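PDB 2QGH: diaminopimelate decarboxylase from Helicobacter pylori, which catalyses the pyridoxal-phosphate-dependent decarboxylation of meso-diaminopimelate to L-lysine, the last step of bacterial lysine biosynthesis. Local coordinates for residues 158-171 / 205-219. Sequence-based numbering, arbitrary orientation.
Sequences PNIDAKTHPYISTG and HIGSQLLDLEPIIEA. With PLP (pyridoxal-5'-phosphate), chain B; LYS (lysine), chain C.
A162 is the central knob of this contact: its CB sits in a hollow of the 205-219 backbone lined by the carbonyl of I206, CA of G207 and the methyls of L210. The fit is tight, with A162 CB 3.5 Å from L210 CD2. G207, having no side chain, lets A162 CB approach its CA to 4.1 Å. Towards the helix, I160 extends CD1 over E218 and A219, reaching A219 CA at 3.6 Å and lying against the extended aliphatic part of E218, whose carboxylate pairs with K222. P215 fills the next notch, its CB against D161 O, while P158 CG meets I206 CG2 with the two side chains roughly perpendicular.

T164 OG1, placed opposite the backbone N (chi1 -177°), donates to S208 O at 2.7 Å, nearly in line with the carbonyl (172°). S208 N to I168 O and T170 N to I206 O make a single antiparallel bridge, with S169 and G207 as its non-hydrogen-bonded pair. T170 OG1 reaches H205 O from above the carbonyl plane, at 2.9 Å. A water joins I160 O, A162 N, S169 OG and I206 O.

At the ligand end, H205 lays one ring face over the cofactor, whose C3 lies 3.4 Å above the ring plane; G244 N holds its ND1. S208 OG bonds PLP O3P (2.7 Å) and R282, while I168 CG2 packs on CA of the bound lysine at 3.5 Å. These loops follow the fifth and sixth strands of the eight-stranded parallel barrel and contribute H205, S208 and I168 to the cofactor and lysine sites characteristic of alanine racemase-like (fold type III) PLP decarboxylases.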
loop_
_atom_site.group_PDB
_atom_site.type_symbol
_atom_site.label_atom_id
_atom_site.label_comp_id
_atom_site.label_asym_id
_atom_site.label_seq_id
_atom_site.Cartn_x
_atom_site.Cartn_y
_atom_site.Cartn_z
ATOM N N PRO A 158 -6.814 4.013 27.553
ATOM C CA PRO A 158 -7.840 3.685 28.546
ATOM C C PRO A 158 -8.188 2.197 28.543
ATOM O O PRO A 158 -9.143 1.771 29.195
ATOM C CB PRO A 158 -9.015 4.544 28.105
ATOM C CG PRO A 158 -8.919 4.437 26.611
ATOM C CD PRO A 158 -7.425 4.640 26.364
ATOM N N ASN A 159 -7.401 1.418 27.808
ATOM C CA ASN A 159 -7.611 -0.022 27.687
ATOM C C ASN A 159 -9.075 -0.370 27.431
ATOM O O ASN A 159 -9.688 -1.116 28.194
ATOM C CB ASN A 159 -7.114 -0.747 28.943
ATOM C CG ASN A 159 -7.109 -2.262 28.779
ATOM O OD1 ASN A 159 -6.900 -2.778 27.674
ATOM N ND2 ASN A 159 -7.318 -2.981 29.879
ATOM N N ILE A 160 -9.628 0.184 26.355
ATOM C CA ILE A 160 -11.015 -0.070 25.988
ATOM C C ILE A 160 -11.116 -0.509 24.523
ATOM O O ILE A 160 -10.509 0.090 23.633
ATOM C CB ILE A 160 -11.895 1.185 26.202
ATOM C CG1 ILE A 160 -11.852 1.616 27.670
ATOM C CG2 ILE A 160 -13.336 0.885 25.797
ATOM C CD1 ILE A 160 -12.585 2.908 27.949
ATOM N N ASP A 161 -11.883 -1.569 24.289
ATOM C CA ASP A 161 -12.088 -2.121 22.951
ATOM C C ASP A 161 -13.051 -1.221 22.168
ATOM O O ASP A 161 -14.214 -1.073 22.538
ATOM C CB ASP A 161 -12.664 -3.536 23.082
ATOM C CG ASP A 161 -12.842 -4.229 21.747
ATOM O OD1 ASP A 161 -12.078 -5.177 21.463
ATOM O OD2 ASP A 161 -13.745 -3.826 20.986
ATOM N N ALA A 162 -12.565 -0.624 21.083
ATOM C CA ALA A 162 -13.390 0.271 20.272
ATOM C C ALA A 162 -14.434 -0.463 19.422
ATOM O O ALA A 162 -15.322 0.163 18.834
ATOM C CB ALA A 162 -12.497 1.123 19.380
ATOM N N LYS A 163 -14.322 -1.786 19.360
ATOM C CA LYS A 163 -15.249 -2.606 18.589
ATOM C C LYS A 163 -15.224 -2.269 17.098
ATOM O O LYS A 163 -16.245 -1.896 16.514
ATOM C CB LYS A 163 -16.681 -2.455 19.129
ATOM C CG LYS A 163 -16.900 -3.046 20.523
ATOM C CD LYS A 163 -18.378 -3.049 20.900
ATOM C CE LYS A 163 -19.194 -3.858 19.892
ATOM N NZ LYS A 163 -20.642 -3.948 20.240
ATOM N N THR A 164 -14.050 -2.411 16.490
ATOM C CA THR A 164 -13.876 -2.134 15.073
ATOM C C THR A 164 -12.931 -3.179 14.473
ATOM O O THR A 164 -12.765 -4.267 15.027
ATOM C CB THR A 164 -13.298 -0.712 14.872
ATOM O OG1 THR A 164 -13.204 -0.415 13.475
ATOM C CG2 THR A 164 -11.922 -0.603 15.516
ATOM N N HIS A 165 -12.323 -2.861 13.334
ATOM C CA HIS A 165 -11.387 -3.787 12.700
ATOM C C HIS A 165 -10.088 -3.742 13.515
ATOM O O HIS A 165 -9.629 -2.669 13.909
ATOM C CB HIS A 165 -11.128 -3.370 11.242
ATOM C CG HIS A 165 -10.302 -4.353 10.465
ATOM N ND1 HIS A 165 -8.994 -4.653 10.790
ATOM C CD2 HIS A 165 -10.600 -5.104 9.377
ATOM C CE1 HIS A 165 -8.525 -5.547 9.938
ATOM N NE2 HIS A 165 -9.479 -5.837 9.070
ATOM N N PRO A 166 -9.490 -4.910 13.790
ATOM C CA PRO A 166 -8.247 -4.930 14.570
ATOM C C PRO A 166 -7.151 -3.978 14.075
ATOM O O PRO A 166 -6.437 -3.382 14.884
ATOM C CB PRO A 166 -7.824 -6.404 14.512
ATOM C CG PRO A 166 -8.462 -6.907 13.235
ATOM C CD PRO A 166 -9.818 -6.258 13.289
ATOM N N TYR A 167 -7.029 -3.826 12.757
ATOM C CA TYR A 167 -6.000 -2.955 12.182
ATOM C C TYR A 167 -6.169 -1.464 12.471
ATOM O O TYR A 167 -5.194 -0.712 12.462
ATOM C CB TYR A 167 -5.905 -3.164 10.666
ATOM C CG TYR A 167 -5.145 -4.409 10.251
ATOM C CD1 TYR A 167 -4.897 -4.675 8.904
ATOM C CD2 TYR A 167 -4.682 -5.329 11.200
ATOM C CE1 TYR A 167 -4.216 -5.823 8.506
ATOM C CE2 TYR A 167 -3.997 -6.485 10.810
ATOM C CZ TYR A 167 -3.770 -6.723 9.461
ATOM O OH TYR A 167 -3.111 -7.862 9.056
ATOM N N ILE A 168 -7.402 -1.039 12.712
ATOM C CA ILE A 168 -7.677 0.360 13.004
ATOM C C ILE A 168 -8.279 0.524 14.403
ATOM O O ILE A 168 -8.920 1.529 14.704
ATOM C CB ILE A 168 -8.641 0.968 11.963
ATOM C CG1 ILE A 168 -9.990 0.245 12.021
ATOM C CG2 ILE A 168 -8.033 0.855 10.565
ATOM C CD1 ILE A 168 -11.064 0.879 11.170
ATOM N N SER A 169 -8.088 -0.488 15.243
ATOM C CA SER A 169 -8.568 -0.449 16.617
ATOM C C SER A 169 -7.299 -0.129 17.399
ATOM O O SER A 169 -6.315 -0.861 17.310
ATOM C CB SER A 169 -9.121 -1.810 17.030
ATOM O OG SER A 169 -9.821 -1.717 18.256
ATOM N N THR A 170 -7.313 0.958 18.162
ATOM C CA THR A 170 -6.106 1.363 18.871
ATOM C C THR A 170 -6.239 1.651 20.368
ATOM O O THR A 170 -5.268 2.071 21.003
ATOM C CB THR A 170 -5.500 2.619 18.178
ATOM O OG1 THR A 170 -6.441 3.698 18.230
ATOM C CG2 THR A 170 -5.199 2.331 16.715
ATOM N N GLY A 171 -7.421 1.412 20.933
ATOM C CA GLY A 171 -7.636 1.698 22.347
ATOM C C GLY A 171 -7.429 0.590 23.366
ATOM O O GLY A 171 -7.673 0.784 24.556
ATOM N N HIS A 205 -7.435 8.173 21.769
ATOM C CA HIS A 205 -7.996 7.786 20.482
ATOM C C HIS A 205 -8.088 6.267 20.511
ATOM O O HIS A 205 -7.071 5.582 20.401
ATOM C CB HIS A 205 -7.094 8.232 19.334
ATOM C CG HIS A 205 -7.648 7.891 17.990
ATOM N ND1 HIS A 205 -8.678 8.600 17.411
ATOM C CD2 HIS A 205 -7.392 6.853 17.158
ATOM C CE1 HIS A 205 -9.034 8.014 16.282
ATOM N NE2 HIS A 205 -8.269 6.952 16.105
ATOM N N ILE A 206 -9.303 5.744 20.658
ATOM C CA ILE A 206 -9.499 4.300 20.761
ATOM C C ILE A 206 -9.691 3.477 19.488
ATOM O O ILE A 206 -9.706 2.242 19.556
ATOM C CB ILE A 206 -10.672 3.969 21.725
ATOM C CG1 ILE A 206 -11.972 4.588 21.216
ATOM C CG2 ILE A 206 -10.355 4.485 23.118
ATOM C CD1 ILE A 206 -13.210 4.120 21.958
ATOM N N GLY A 207 -9.834 4.133 18.337
ATOM C CA GLY A 207 -10.011 3.389 17.100
ATOM C C GLY A 207 -10.588 4.201 15.955
ATOM O O GLY A 207 -10.880 5.388 16.105
ATOM N N SER A 208 -10.754 3.549 14.805
ATOM C CA SER A 208 -11.294 4.199 13.615
ATOM C C SER A 208 -12.517 3.457 13.066
ATOM O O SER A 208 -12.691 2.263 13.308
ATOM C CB SER A 208 -10.216 4.282 12.528
ATOM O OG SER A 208 -10.674 5.020 11.410
ATOM N N GLN A 209 -13.353 4.175 12.319
ATOM C CA GLN A 209 -14.561 3.607 11.729
ATOM C C GLN A 209 -15.429 2.988 12.819
ATOM O O GLN A 209 -15.887 1.857 12.698
ATOM C CB GLN A 209 -14.183 2.560 10.672
ATOM C CG GLN A 209 -15.359 1.869 9.946
ATOM C CD GLN A 209 -16.362 2.841 9.351
ATOM O OE1 GLN A 209 -16.000 3.914 8.878
ATOM N NE2 GLN A 209 -17.633 2.459 9.360
ATOM N N LEU A 210 -15.654 3.750 13.885
ATOM C CA LEU A 210 -16.455 3.291 15.015
ATOM C C LEU A 210 -17.940 3.560 14.791
ATOM O O LEU A 210 -18.329 4.675 14.445
ATOM C CB LEU A 210 -16.002 3.991 16.299
ATOM C CG LEU A 210 -14.512 3.917 16.631
ATOM C CD1 LEU A 210 -14.277 4.499 18.012
ATOM C CD2 LEU A 210 -14.039 2.476 16.582
ATOM N N LEU A 211 -18.765 2.537 14.990
ATOM C CA LEU A 211 -20.205 2.681 14.810
ATOM C C LEU A 211 -20.941 2.683 16.150
ATOM O O LEU A 211 -22.114 3.055 16.218
ATOM C CB LEU A 211 -20.756 1.559 13.926
ATOM C CG LEU A 211 -20.424 1.508 12.425
ATOM C CD1 LEU A 211 -20.799 2.814 11.743
ATOM C CD2 LEU A 211 -18.960 1.216 12.243
ATOM N N ASP A 212 -20.259 2.265 17.212
ATOM C CA ASP A 212 -20.881 2.244 18.531
ATOM C C ASP A 212 -20.332 3.387 19.394
ATOM O O ASP A 212 -19.124 3.495 19.609
ATOM C CB ASP A 212 -20.630 0.895 19.213
ATOM C CG ASP A 212 -21.391 0.753 20.525
ATOM O OD1 ASP A 212 -21.173 -0.249 21.238
ATOM O OD2 ASP A 212 -22.212 1.642 20.844
ATOM N N LEU A 213 -21.231 4.236 19.888
ATOM C CA LEU A 213 -20.848 5.383 20.712
ATOM C C LEU A 213 -20.515 5.063 22.170
ATOM O O LEU A 213 -19.993 5.913 22.877
ATOM C CB LEU A 213 -21.957 6.442 20.670
ATOM C CG LEU A 213 -21.776 7.693 21.537
ATOM C CD1 LEU A 213 -20.576 8.483 21.042
ATOM C CD2 LEU A 213 -23.031 8.548 21.486
ATOM N N GLU A 214 -20.811 3.849 22.625
ATOM C CA GLU A 214 -20.524 3.489 24.016
ATOM C C GLU A 214 -19.043 3.455 24.359
ATOM O O GLU A 214 -18.630 4.016 25.376
ATOM C CB GLU A 214 -21.159 2.143 24.387
ATOM C CG GLU A 214 -22.671 2.193 24.536
ATOM C CD GLU A 214 -23.247 0.951 25.204
ATOM O OE1 GLU A 214 -24.491 0.833 25.262
ATOM O OE2 GLU A 214 -22.464 0.093 25.675
ATOM N N PRO A 215 -18.217 2.801 23.524
ATOM C CA PRO A 215 -16.785 2.754 23.836
ATOM C C PRO A 215 -16.154 4.144 23.935
ATOM O O PRO A 215 -15.305 4.391 24.789
ATOM C CB PRO A 215 -16.211 1.926 22.690
ATOM C CG PRO A 215 -17.333 1.016 22.346
ATOM C CD PRO A 215 -18.518 1.958 22.357
ATOM N N ILE A 216 -16.582 5.052 23.067
ATOM C CA ILE A 216 -16.059 6.413 23.061
ATOM C C ILE A 216 -16.414 7.103 24.379
ATOM O O ILE A 216 -15.542 7.662 25.060
ATOM C CB ILE A 216 -16.636 7.208 21.869
ATOM C CG1 ILE A 216 -16.282 6.488 20.564
ATOM C CG2 ILE A 216 -16.079 8.628 21.852
ATOM C CD1 ILE A 216 -16.978 7.040 19.339
ATOM N N ILE A 217 -17.693 7.041 24.742
ATOM C CA ILE A 217 -18.174 7.642 25.981
ATOM C C ILE A 217 -17.462 7.057 27.200
ATOM O O ILE A 217 -17.035 7.795 28.092
ATOM C CB ILE A 217 -19.689 7.446 26.131
ATOM C CG1 ILE A 217 -20.397 8.113 24.957
ATOM C CG2 ILE A 217 -20.170 8.031 27.454
ATOM C CD1 ILE A 217 -19.999 9.570 24.766
ATOM N N GLU A 218 -17.322 5.733 27.234
ATOM C CA GLU A 218 -16.642 5.094 28.349
ATOM C C GLU A 218 -15.221 5.640 28.454
ATOM O O GLU A 218 -14.716 5.874 29.545
ATOM C CB GLU A 218 -16.599 3.580 28.160
ATOM C CG GLU A 218 -15.937 2.842 29.313
ATOM C CD GLU A 218 -15.814 1.345 29.065
ATOM O OE1 GLU A 218 -15.178 0.649 29.891
ATOM O OE2 GLU A 218 -16.353 0.865 28.045
ATOM N N ALA A 219 -14.582 5.858 27.310
ATOM C CA ALA A 219 -13.222 6.386 27.298
ATOM C C ALA A 219 -13.205 7.829 27.806
ATOM O O ALA A 219 -12.315 8.220 28.556
ATOM C CB ALA A 219 -12.647 6.313 25.888
HETATM N N1 PLP B . -6.474 11.015 15.599
HETATM C C2 PLP B . -5.517 9.997 15.793
HETATM C C2A PLP B . -4.486 10.125 16.845
HETATM C C3 PLP B . -5.560 8.842 14.914
HETATM O O3 PLP B . -4.637 7.823 15.047
HETATM C C4 PLP B . -6.530 8.744 13.918
HETATM C C4A PLP B . -6.637 7.407 13.271
HETATM C C5 PLP B . -7.469 9.767 13.723
HETATM C C6 PLP B . -7.457 10.916 14.604
HETATM C C5A PLP B . -8.377 9.909 12.577
HETATM O O4P PLP B . -9.503 9.087 12.783
HETATM P P PLP B . -10.577 8.995 11.793
HETATM O O1P PLP B . -10.227 9.091 10.275
HETATM O O2P PLP B . -11.551 10.185 12.207
HETATM O O3P PLP B . -11.237 7.581 12.017
HETATM N N LYS C . -6.084 3.500 7.189
HETATM C CA LYS C . -7.281 3.023 7.949
HETATM C C LYS C . -8.463 2.811 7.002
HETATM O O LYS C . -8.221 2.817 5.778
HETATM C CB LYS C . -7.646 4.042 9.044
HETATM C CG LYS C . -6.581 4.167 10.124
HETATM C CD LYS C . -6.763 5.403 10.985
HETATM C CE LYS C . -5.675 5.453 12.057
HETATM N NZ LYS C . -5.645 6.719 12.865
HETATM O OXT LYS C . -9.605 2.642 7.484
HETATM O O HOH W 1 -9.663 -0.362 21.091
#